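Local coordinates for Low molecular weight protein-tyrosine-phosphatase PtpA (Staphylococcus aureus, PDB 3ROF) that hydrolyses phosphotyrosine in proteins to tyrosine and phosphate, and is probably a secreted effector that counteracts host defences during infection, at residues A[20-24]-A[41-45]; A[24-29]-A[68-73]. All coordinates share one frame; numbering follows the deposited sequence. Where two conformers were deposited one is given.

How the contacts relate
From the N terminus, strand 7-13 leads through the predicted active-site loop into helix 19-33, which takes part in both contacts. Contact 1 closes the shorter loop, bringing the next strand, through 41-45, back alongside the first turn of that helix. Contact 2 starts at Glu24, where contact 1 ends on the helix, and closes a longer loop to the irregular segment 68-73 beyond helix 57-65. The two loops cross, since their segments alternate along the chain. Glu24 belongs to both contacts, and they also touch where Pro21 meets Met73 and Val41 meets Arg28 and Met27. Together they tie helix 19-33 to the edge of the sheet and to a surface loop.

Contact 1. Residues A[20-24]-A[41-45]; sequences SPMAE and VHSRG. With PO4 (phosphate ion), chain D.
Ser43 OG donates to Glu24 OE1 across 2.6 Å, meeting that oxygen nearly along its C-O bond, and is also hydrogen-bonded to Asn16 ND2. A chi1 of 63° sets the hydroxyl between the backbone N and carbonyl carbon of Ser43, facing the helix. Glu24 comes to it fully stretched, and on the way its CG lies 3.8 Å from Val41 CG1, the side chains sliding past each other in opposite directions. Closer to the helix start, Ser20 rests its CB against that of Ser43, 3.9 Å away. The main polar partner of Ser20 OG is Asn16; its reach to Arg44 O is weak and doubtful.

The other side of the strand belongs to His42 and Arg44, which hold a phosphate ion, probably from the crystallisation liquor. Its O3 takes a nearly straight bond from His42 ND1 at 2.6 Å and another from Arg44 NH1 at 2.9 Å, lying near both planes. Arg44 NH2 adds O2 at 3.0 Å. NH1 also donates to Ser43 O, and NE pairs with Asp82, which hold the guanidinium in place. With Asp8 at NE2 and phosphate at ND1, the His42 ring may be protonated.

Segments 20-24 and 41-45 run antiparallel, their axes 7.8 Å apart at closest approach, as expected in a beta-alpha-beta crossover; the predicted catalytic P-loop (CX5R), Cys13 to Arg19 with Asn16 in it, runs from strand 7-13 into the helix start.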
ATOM      1  N   SER A  20      -4.935  -1.489   1.136  1.00  3.71           N
ATOM      2  CA  SER A  20      -3.759  -1.511   0.287  1.00  3.77           C
ATOM      3  C   SER A  20      -4.093  -1.508  -1.206  1.00  4.22           C
ATOM      4  O   SER A  20      -3.336  -0.908  -1.953  1.00  3.83           O
ATOM      5  CB  SER A  20      -2.775  -2.617   0.673  1.00  4.30           C
ATOM      6  OG  SER A  20      -3.291  -3.932   0.513  1.00  4.59           O
ATOM      7  N   PRO A  21      -5.200  -2.119  -1.685  1.00  4.01           N
ATOM      8  CA  PRO A  21      -5.495  -1.946  -3.100  1.00  3.80           C
ATOM      9  C   PRO A  21      -5.812  -0.486  -3.421  1.00  4.01           C
ATOM     10  O   PRO A  21      -5.457   0.022  -4.487  1.00  4.39           O
ATOM     11  CB  PRO A  21      -6.723  -2.860  -3.340  1.00  5.06           C
ATOM     12  CG  PRO A  21      -6.597  -3.902  -2.273  1.00  5.12           C
ATOM     13  CD  PRO A  21      -6.093  -3.128  -1.059  1.00  3.87           C
ATOM     14  N   MET A  22      -6.541   0.184  -2.522  1.00  3.86           N
ATOM     15  CA  MET A  22      -6.852   1.567  -2.785  1.00  4.39           C
ATOM     16  C   MET A  22      -5.567   2.399  -2.927  1.00  3.82           C
ATOM     17  O   MET A  22      -5.412   3.205  -3.856  1.00  4.49           O
ATOM     18  CB  MET A  22      -7.740   2.161  -1.676  1.00  4.43           C
ATOM     19  CG  MET A  22      -8.326   3.454  -2.111  1.00  4.79           C
ATOM     20  SD  MET A  22      -9.114   4.436  -0.811  1.00  5.62           S
ATOM     21  CE  MET A  22     -10.415   3.344  -0.255  1.00  7.18           C
ATOM     22  N   ALA A  23      -4.651   2.213  -1.973  1.00  3.76           N
ATOM     23  CA  ALA A  23      -3.396   2.919  -1.998  1.00  4.17           C
ATOM     24  C   ALA A  23      -2.575   2.590  -3.257  1.00  3.95           C
ATOM     25  O   ALA A  23      -1.986   3.465  -3.867  1.00  4.20           O
ATOM     26  CB  ALA A  23      -2.592   2.643  -0.738  1.00  3.97           C
ATOM     27  N   GLU A  24      -2.522   1.288  -3.616  1.00  3.75           N
ATOM     28  CA  GLU A  24      -1.775   0.876  -4.788  1.00  4.14           C
ATOM     29  C   GLU A  24      -2.286   1.603  -6.012  1.00  4.57           C
ATOM     30  O   GLU A  24      -1.504   2.119  -6.818  1.00  4.19           O
ATOM     31  CB  GLU A  24      -1.891  -0.640  -4.988  1.00  4.87           C
ATOM     32  CG  GLU A  24      -1.325  -1.113  -6.288  1.00  5.62           C
ATOM     33  CD  GLU A  24      -1.524  -2.580  -6.593  1.00  5.92           C
ATOM     34  OE1 GLU A  24      -2.057  -3.346  -5.778  1.00  8.50           O
ATOM     35  OE2 GLU A  24      -1.166  -2.960  -7.748  1.00  8.10           O
ATOM     36  N   VAL A  41       4.487  -0.401  -8.196  1.00  5.56           N
ATOM     37  CA  VAL A  41       3.652  -0.507  -7.017  1.00  5.00           C
ATOM     38  C   VAL A  41       3.025  -1.892  -6.926  1.00  5.52           C
ATOM     39  O   VAL A  41       2.650  -2.494  -7.957  1.00  6.24           O
ATOM     40  CB  VAL A  41       2.569   0.579  -7.035  1.00  5.31           C
ATOM     41  CG1 VAL A  41       1.943   0.720  -5.658  1.00  6.18           C
ATOM     42  CG2 VAL A  41       3.126   1.934  -7.465  1.00  6.10           C
ATOM     43  N   HIS A  42       2.911  -2.370  -5.687  1.00  4.81           N
ATOM     44  CA  HIS A  42       2.355  -3.683  -5.371  1.00  4.93           C
ATOM     45  C   HIS A  42       1.464  -3.565  -4.148  1.00  4.49           C
ATOM     46  O   HIS A  42       1.526  -2.569  -3.420  1.00  4.76           O
ATOM     47  CB  HIS A  42       3.486  -4.645  -5.009  1.00  6.30           C
ATOM     48  CG  HIS A  42       4.587  -4.703  -6.007  1.00  6.53           C
ATOM     49  ND1 HIS A  42       4.741  -5.730  -6.918  1.00 10.32           N
ATOM     50  CD2 HIS A  42       5.637  -3.883  -6.195  1.00  7.30           C
ATOM     51  CE1 HIS A  42       5.835  -5.524  -7.633  1.00 10.33           C
ATOM     52  NE2 HIS A  42       6.403  -4.421  -7.202  1.00  9.09           N
ATOM     53  N   SER A  43       0.741  -4.629  -3.831  1.00  4.85           N
ATOM     54  CA  SER A  43       0.065  -4.711  -2.555  1.00  4.99           C
ATOM     55  C   SER A  43      -0.050  -6.161  -2.096  1.00  5.09           C
ATOM     56  O   SER A  43      -0.087  -7.091  -2.921  1.00  5.11           O
ATOM     57  CB  SER A  43      -1.310  -4.047  -2.612  1.00  5.36           C
ATOM     58  OG  SER A  43      -2.181  -4.699  -3.517  1.00  5.38           O
ATOM     59  N   ARG A  44      -0.143  -6.315  -0.770  1.00  4.37           N
ATOM     60  CA  ARG A  44      -0.279  -7.608  -0.145  1.00  4.53           C
ATOM     61  C   ARG A  44      -1.184  -7.460   1.065  1.00  4.17           C
ATOM     62  O   ARG A  44      -1.307  -6.372   1.642  1.00  4.81           O
ATOM     63  CB  ARG A  44       1.080  -8.131   0.335  1.00  5.59           C
ATOM     64  CG  ARG A  44       2.136  -8.406  -0.707  1.00  6.45           C
ATOM     65  CD  ARG A  44       1.738  -9.552  -1.602  1.00  6.29           C
ATOM     66  NE  ARG A  44       2.828 -10.006  -2.481  1.00  8.22           N
ATOM     67  CZ  ARG A  44       3.055  -9.517  -3.684  1.00  8.77           C
ATOM     68  NH1 ARG A  44       2.334  -8.503  -4.157  1.00  8.73           N
ATOM     69  NH2 ARG A  44       4.062 -10.007  -4.409  1.00 12.63           N
ATOM     70  N   GLY A  45      -1.700  -8.615   1.503  1.00  4.39           N
ATOM     71  CA  GLY A  45      -2.458  -8.712   2.727  1.00  5.64           C
ATOM     72  C   GLY A  45      -1.834  -9.788   3.610  1.00  5.00           C
ATOM     73  O   GLY A  45      -1.574 -10.879   3.138  1.00  5.82           O
TER
HETATM   74  P   PO4 D 202       3.227  -8.820  -7.962  1.00 14.31           P
HETATM   75  O1  PO4 D 202       3.809  -8.304  -9.255  1.00 23.60           O
HETATM   76  O2  PO4 D 202       4.124  -9.888  -7.420  1.00 26.09           O
HETATM   77  O3  PO4 D 202       3.180  -7.786  -6.849  1.00 10.89           O
HETATM   78  O4  PO4 D 202       1.863  -9.441  -8.146  1.00 17.23           O

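Contact 2. Residues A[24-29]-A[68-73]; sequences EAIMRQ and IPFDGM
The guanidinium of Arg28 meets Met73 with its edge: Met73 SD lies in the guanidinium plane, 3.5 Å from Arg28 NH1. Glu24 OE2 is at the edge too, and both terminal nitrogens converge on that one oxygen. NH2 forms the shorter arm of this salt bridge, 2.8 Å to OE2 on its anti lone pair, while NH1 approaches from above the carboxylate plane. A bend at chi3 (-66°) turns the end of the arginine toward the glutamate one turn earlier in the helix. Met73 lies against the same carboxylate: its CE is 3.5 Å from Glu24 OE1, the oxygen that Ser43 OG also binds, while SD and CG lie near OE2.

Further along the helix the contact is mostly apolar. Ala25 CB touches Ile68 CG2 at 3.8 Å, Met73 SD, and the carbonyl oxygen of Pro69. Ile68 reaches three residues: CG2 lies against Ala25 O and, more loosely, Gln29 CB, and CD1 is 3.8 Å from Ile26 CG1. Gln29 crosses the proline ring at about a right angle, placing OE1 3.3 Å from Pro69 CD; its NE2 is bonded to Asp33.

Water supplies the polar link. Pro69 O accepts from two molecules, one of which also donates to Ala25 O at 2.8 Å, while the other accepts from Arg28 NH1.

A type II beta turn, Phe70 to Met73, brings Met73 back to the helix. Leu63 of helix 57-65 lies against both Ala25 and Phe70, helix 132-153 covers Ile26 and Met27, and Val41 of strand 39-45 touches Glu24, Met27 and Arg28.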
ATOM      1  N   GLU A  24      -2.522   1.288  -3.616  1.00  3.75           N
ATOM      2  CA  GLU A  24      -1.775   0.876  -4.788  1.00  4.14           C
ATOM      3  C   GLU A  24      -2.286   1.603  -6.012  1.00  4.57           C
ATOM      4  O   GLU A  24      -1.504   2.119  -6.818  1.00  4.19           O
ATOM      5  CB  GLU A  24      -1.891  -0.640  -4.988  1.00  4.87           C
ATOM      6  CG  GLU A  24      -1.325  -1.113  -6.288  1.00  5.62           C
ATOM      7  CD  GLU A  24      -1.524  -2.580  -6.593  1.00  5.92           C
ATOM      8  OE1 GLU A  24      -2.057  -3.346  -5.778  1.00  8.50           O
ATOM      9  OE2 GLU A  24      -1.166  -2.960  -7.748  1.00  8.10           O
ATOM     10  N   ALA A  25      -3.610   1.592  -6.213  1.00  4.17           N
ATOM     11  CA  ALA A  25      -4.172   2.180  -7.420  1.00  5.11           C
ATOM     12  C   ALA A  25      -3.928   3.698  -7.464  1.00  4.44           C
ATOM     13  O   ALA A  25      -3.600   4.251  -8.509  1.00  4.96           O
ATOM     14  CB  ALA A  25      -5.650   1.876  -7.486  1.00  6.56           C
ATOM     15  N   ILE A  26      -4.133   4.368  -6.334  1.00  4.57           N
ATOM     16  CA  ILE A  26      -3.914   5.811  -6.283  1.00  4.58           C
ATOM     17  C   ILE A  26      -2.441   6.128  -6.589  1.00  4.45           C
ATOM     18  O   ILE A  26      -2.129   7.013  -7.357  1.00  4.78           O
ATOM     19  CB  ILE A  26      -4.337   6.387  -4.911  1.00  4.99           C
ATOM     20  CG1 ILE A  26      -5.841   6.276  -4.719  1.00  5.40           C
ATOM     21  CG2 ILE A  26      -3.816   7.820  -4.747  1.00  5.69           C
ATOM     22  CD1 ILE A  26      -6.291   6.491  -3.303  1.00  6.39           C
ATOM     23  N   MET A  27      -1.529   5.406  -5.933  0.66  4.49           N
ATOM     24  CA  MET A  27      -0.102   5.613  -6.113  0.66  4.64           C
ATOM     25  C   MET A  27       0.323   5.401  -7.566  0.66  4.65           C
ATOM     26  O   MET A  27       1.057   6.221  -8.141  0.66  5.12           O
ATOM     27  CB  MET A  27       0.664   4.654  -5.190  0.66  5.76           C
ATOM     28  CG  MET A  27       2.173   4.776  -5.213  0.66  6.24           C
ATOM     29  SD  MET A  27       2.689   6.225  -4.290  0.66  7.77           S
ATOM     30  CE  MET A  27       4.443   5.851  -4.105  0.66 13.73           C
ATOM     31  N   ARG A  28      -0.168   4.300  -8.167  1.00  4.50           N
ATOM     32  CA  ARG A  28       0.179   4.042  -9.565  1.00  4.77           C
ATOM     33  C   ARG A  28      -0.272   5.186 -10.468  1.00  4.93           C
ATOM     34  O   ARG A  28       0.484   5.646 -11.342  1.00  6.03           O
ATOM     35  CB  ARG A  28      -0.448   2.724 -10.023  1.00  5.31           C
ATOM     36  CG  ARG A  28      -0.196   2.432 -11.492  1.00  7.70           C
ATOM     37  CD  ARG A  28      -0.723   1.043 -11.897  1.00  9.08           C
ATOM     38  NE  ARG A  28       0.037   0.012 -11.203  1.00  8.35           N
ATOM     39  CZ  ARG A  28      -0.432  -0.807 -10.266  1.00  7.23           C
ATOM     40  NH1 ARG A  28      -1.718  -0.881 -10.001  1.00  7.29           N
ATOM     41  NH2 ARG A  28       0.416  -1.567  -9.607  1.00  9.78           N
ATOM     42  N   GLN A  29      -1.499   5.660 -10.286  1.00  5.53           N
ATOM     43  CA  GLN A  29      -1.984   6.738 -11.119  1.00  5.54           C
ATOM     44  C   GLN A  29      -1.219   8.029 -10.850  1.00  5.40           C
ATOM     45  O   GLN A  29      -0.950   8.790 -11.773  1.00  6.36           O
ATOM     46  CB  GLN A  29      -3.487   6.928 -10.910  1.00  6.80           C
ATOM     47  CG  GLN A  29      -4.054   7.996 -11.828  1.00 10.09           C
ATOM     48  CD  GLN A  29      -3.992   7.585 -13.306  1.00 12.02           C
ATOM     49  OE1 GLN A  29      -4.285   6.448 -13.691  1.00 14.15           O
ATOM     50  NE2 GLN A  29      -3.630   8.544 -14.150  1.00 19.78           N
ATOM     51  N   ILE A  68      -9.814   6.242 -11.278  1.00  9.37           N
ATOM     52  CA  ILE A  68      -8.523   5.634 -10.989  1.00  8.64           C
ATOM     53  C   ILE A  68      -8.625   4.152 -11.386  1.00  8.08           C
ATOM     54  O   ILE A  68      -9.391   3.411 -10.792  1.00  8.75           O
ATOM     55  CB  ILE A  68      -8.141   5.789  -9.503  1.00  6.96           C
ATOM     56  CG1 ILE A  68      -8.100   7.265  -9.121  1.00  9.86           C
ATOM     57  CG2 ILE A  68      -6.823   5.102  -9.228  1.00  8.61           C
ATOM     58  CD1 ILE A  68      -7.999   7.471  -7.625  1.00 11.80           C
ATOM     59  N   PRO A  69      -7.846   3.690 -12.368  1.00  8.48           N
ATOM     60  CA  PRO A  69      -7.947   2.279 -12.766  1.00  8.83           C
ATOM     61  C   PRO A  69      -7.346   1.301 -11.774  1.00  8.33           C
ATOM     62  O   PRO A  69      -6.396   1.608 -11.034  1.00  8.85           O
ATOM     63  CB  PRO A  69      -7.194   2.225 -14.099  1.00 12.87           C
ATOM     64  CG  PRO A  69      -6.315   3.378 -14.091  1.00 17.35           C
ATOM     65  CD  PRO A  69      -6.874   4.430 -13.183  1.00 10.73           C
ATOM     66  N   PHE A  70      -7.946   0.121 -11.719  1.00  7.28           N
ATOM     67  CA  PHE A  70      -7.438  -0.967 -10.893  1.00  6.45           C
ATOM     68  C   PHE A  70      -7.462  -2.303 -11.652  1.00  8.42           C
ATOM     69  O   PHE A  70      -7.494  -3.363 -11.055  1.00  7.90           O
ATOM     70  CB  PHE A  70      -8.179  -1.068  -9.547  1.00  6.73           C
ATOM     71  CG  PHE A  70      -9.655  -1.188  -9.666  1.00  7.79           C
ATOM     72  CD1 PHE A  70     -10.274  -2.418  -9.653  1.00 10.58           C
ATOM     73  CD2 PHE A  70     -10.437  -0.071  -9.727  1.00  8.72           C
ATOM     74  CE1 PHE A  70     -11.672  -2.531  -9.762  1.00 13.10           C
ATOM     75  CE2 PHE A  70     -11.822  -0.169  -9.818  1.00 12.10           C
ATOM     76  CZ  PHE A  70     -12.437  -1.401  -9.842  1.00 14.74           C
ATOM     77  N   ASP A  71      -7.372  -2.238 -12.990  1.00 10.20           N
ATOM     78  CA  ASP A  71      -7.394  -3.431 -13.840  1.00 10.48           C
ATOM     79  C   ASP A  71      -6.371  -4.448 -13.395  1.00 12.83           C
ATOM     80  O   ASP A  71      -5.206  -4.121 -13.210  1.00 16.39           O
ATOM     81  CB  ASP A  71      -7.100  -3.030 -15.271  1.00 17.28           C
ATOM     82  CG  ASP A  71      -8.100  -2.079 -15.765  1.00 18.63           C
ATOM     83  OD1 ASP A  71      -9.077  -2.572 -16.354  1.00 22.82           O
ATOM     84  OD2 ASP A  71      -7.961  -0.881 -15.463  1.00 21.09           O
ATOM     85  N   GLY A  72      -6.818  -5.691 -13.201  1.00 12.82           N
ATOM     86  CA  GLY A  72      -5.916  -6.785 -12.909  1.00 14.62           C
ATOM     87  C   GLY A  72      -5.511  -6.889 -11.446  1.00 13.03           C
ATOM     88  O   GLY A  72      -4.836  -7.839 -11.072  1.00 16.65           O
ATOM     89  N   MET A  73      -5.905  -5.935 -10.601  1.00  8.52           N
ATOM     90  CA  MET A  73      -5.479  -5.959  -9.207  1.00  7.32           C
ATOM     91  C   MET A  73      -6.335  -6.953  -8.417  1.00  7.16           C
ATOM     92  O   MET A  73      -7.553  -6.853  -8.387  1.00  7.80           O
ATOM     93  CB  MET A  73      -5.607  -4.586  -8.609  1.00  5.87           C
ATOM     94  CG  MET A  73      -4.558  -3.606  -9.122  1.00  6.79           C
ATOM     95  SD  MET A  73      -4.747  -1.908  -8.539  1.00  6.26           S
ATOM     96  CE  MET A  73      -5.161  -2.197  -6.826  1.00  7.58           C
TER
HETATM   97  O   HOH W   1      -4.101   3.132 -11.032  1.00  8.02           O
HETATM   98  O   HOH W   2      -3.911  -0.084 -11.633  1.00 14.21           O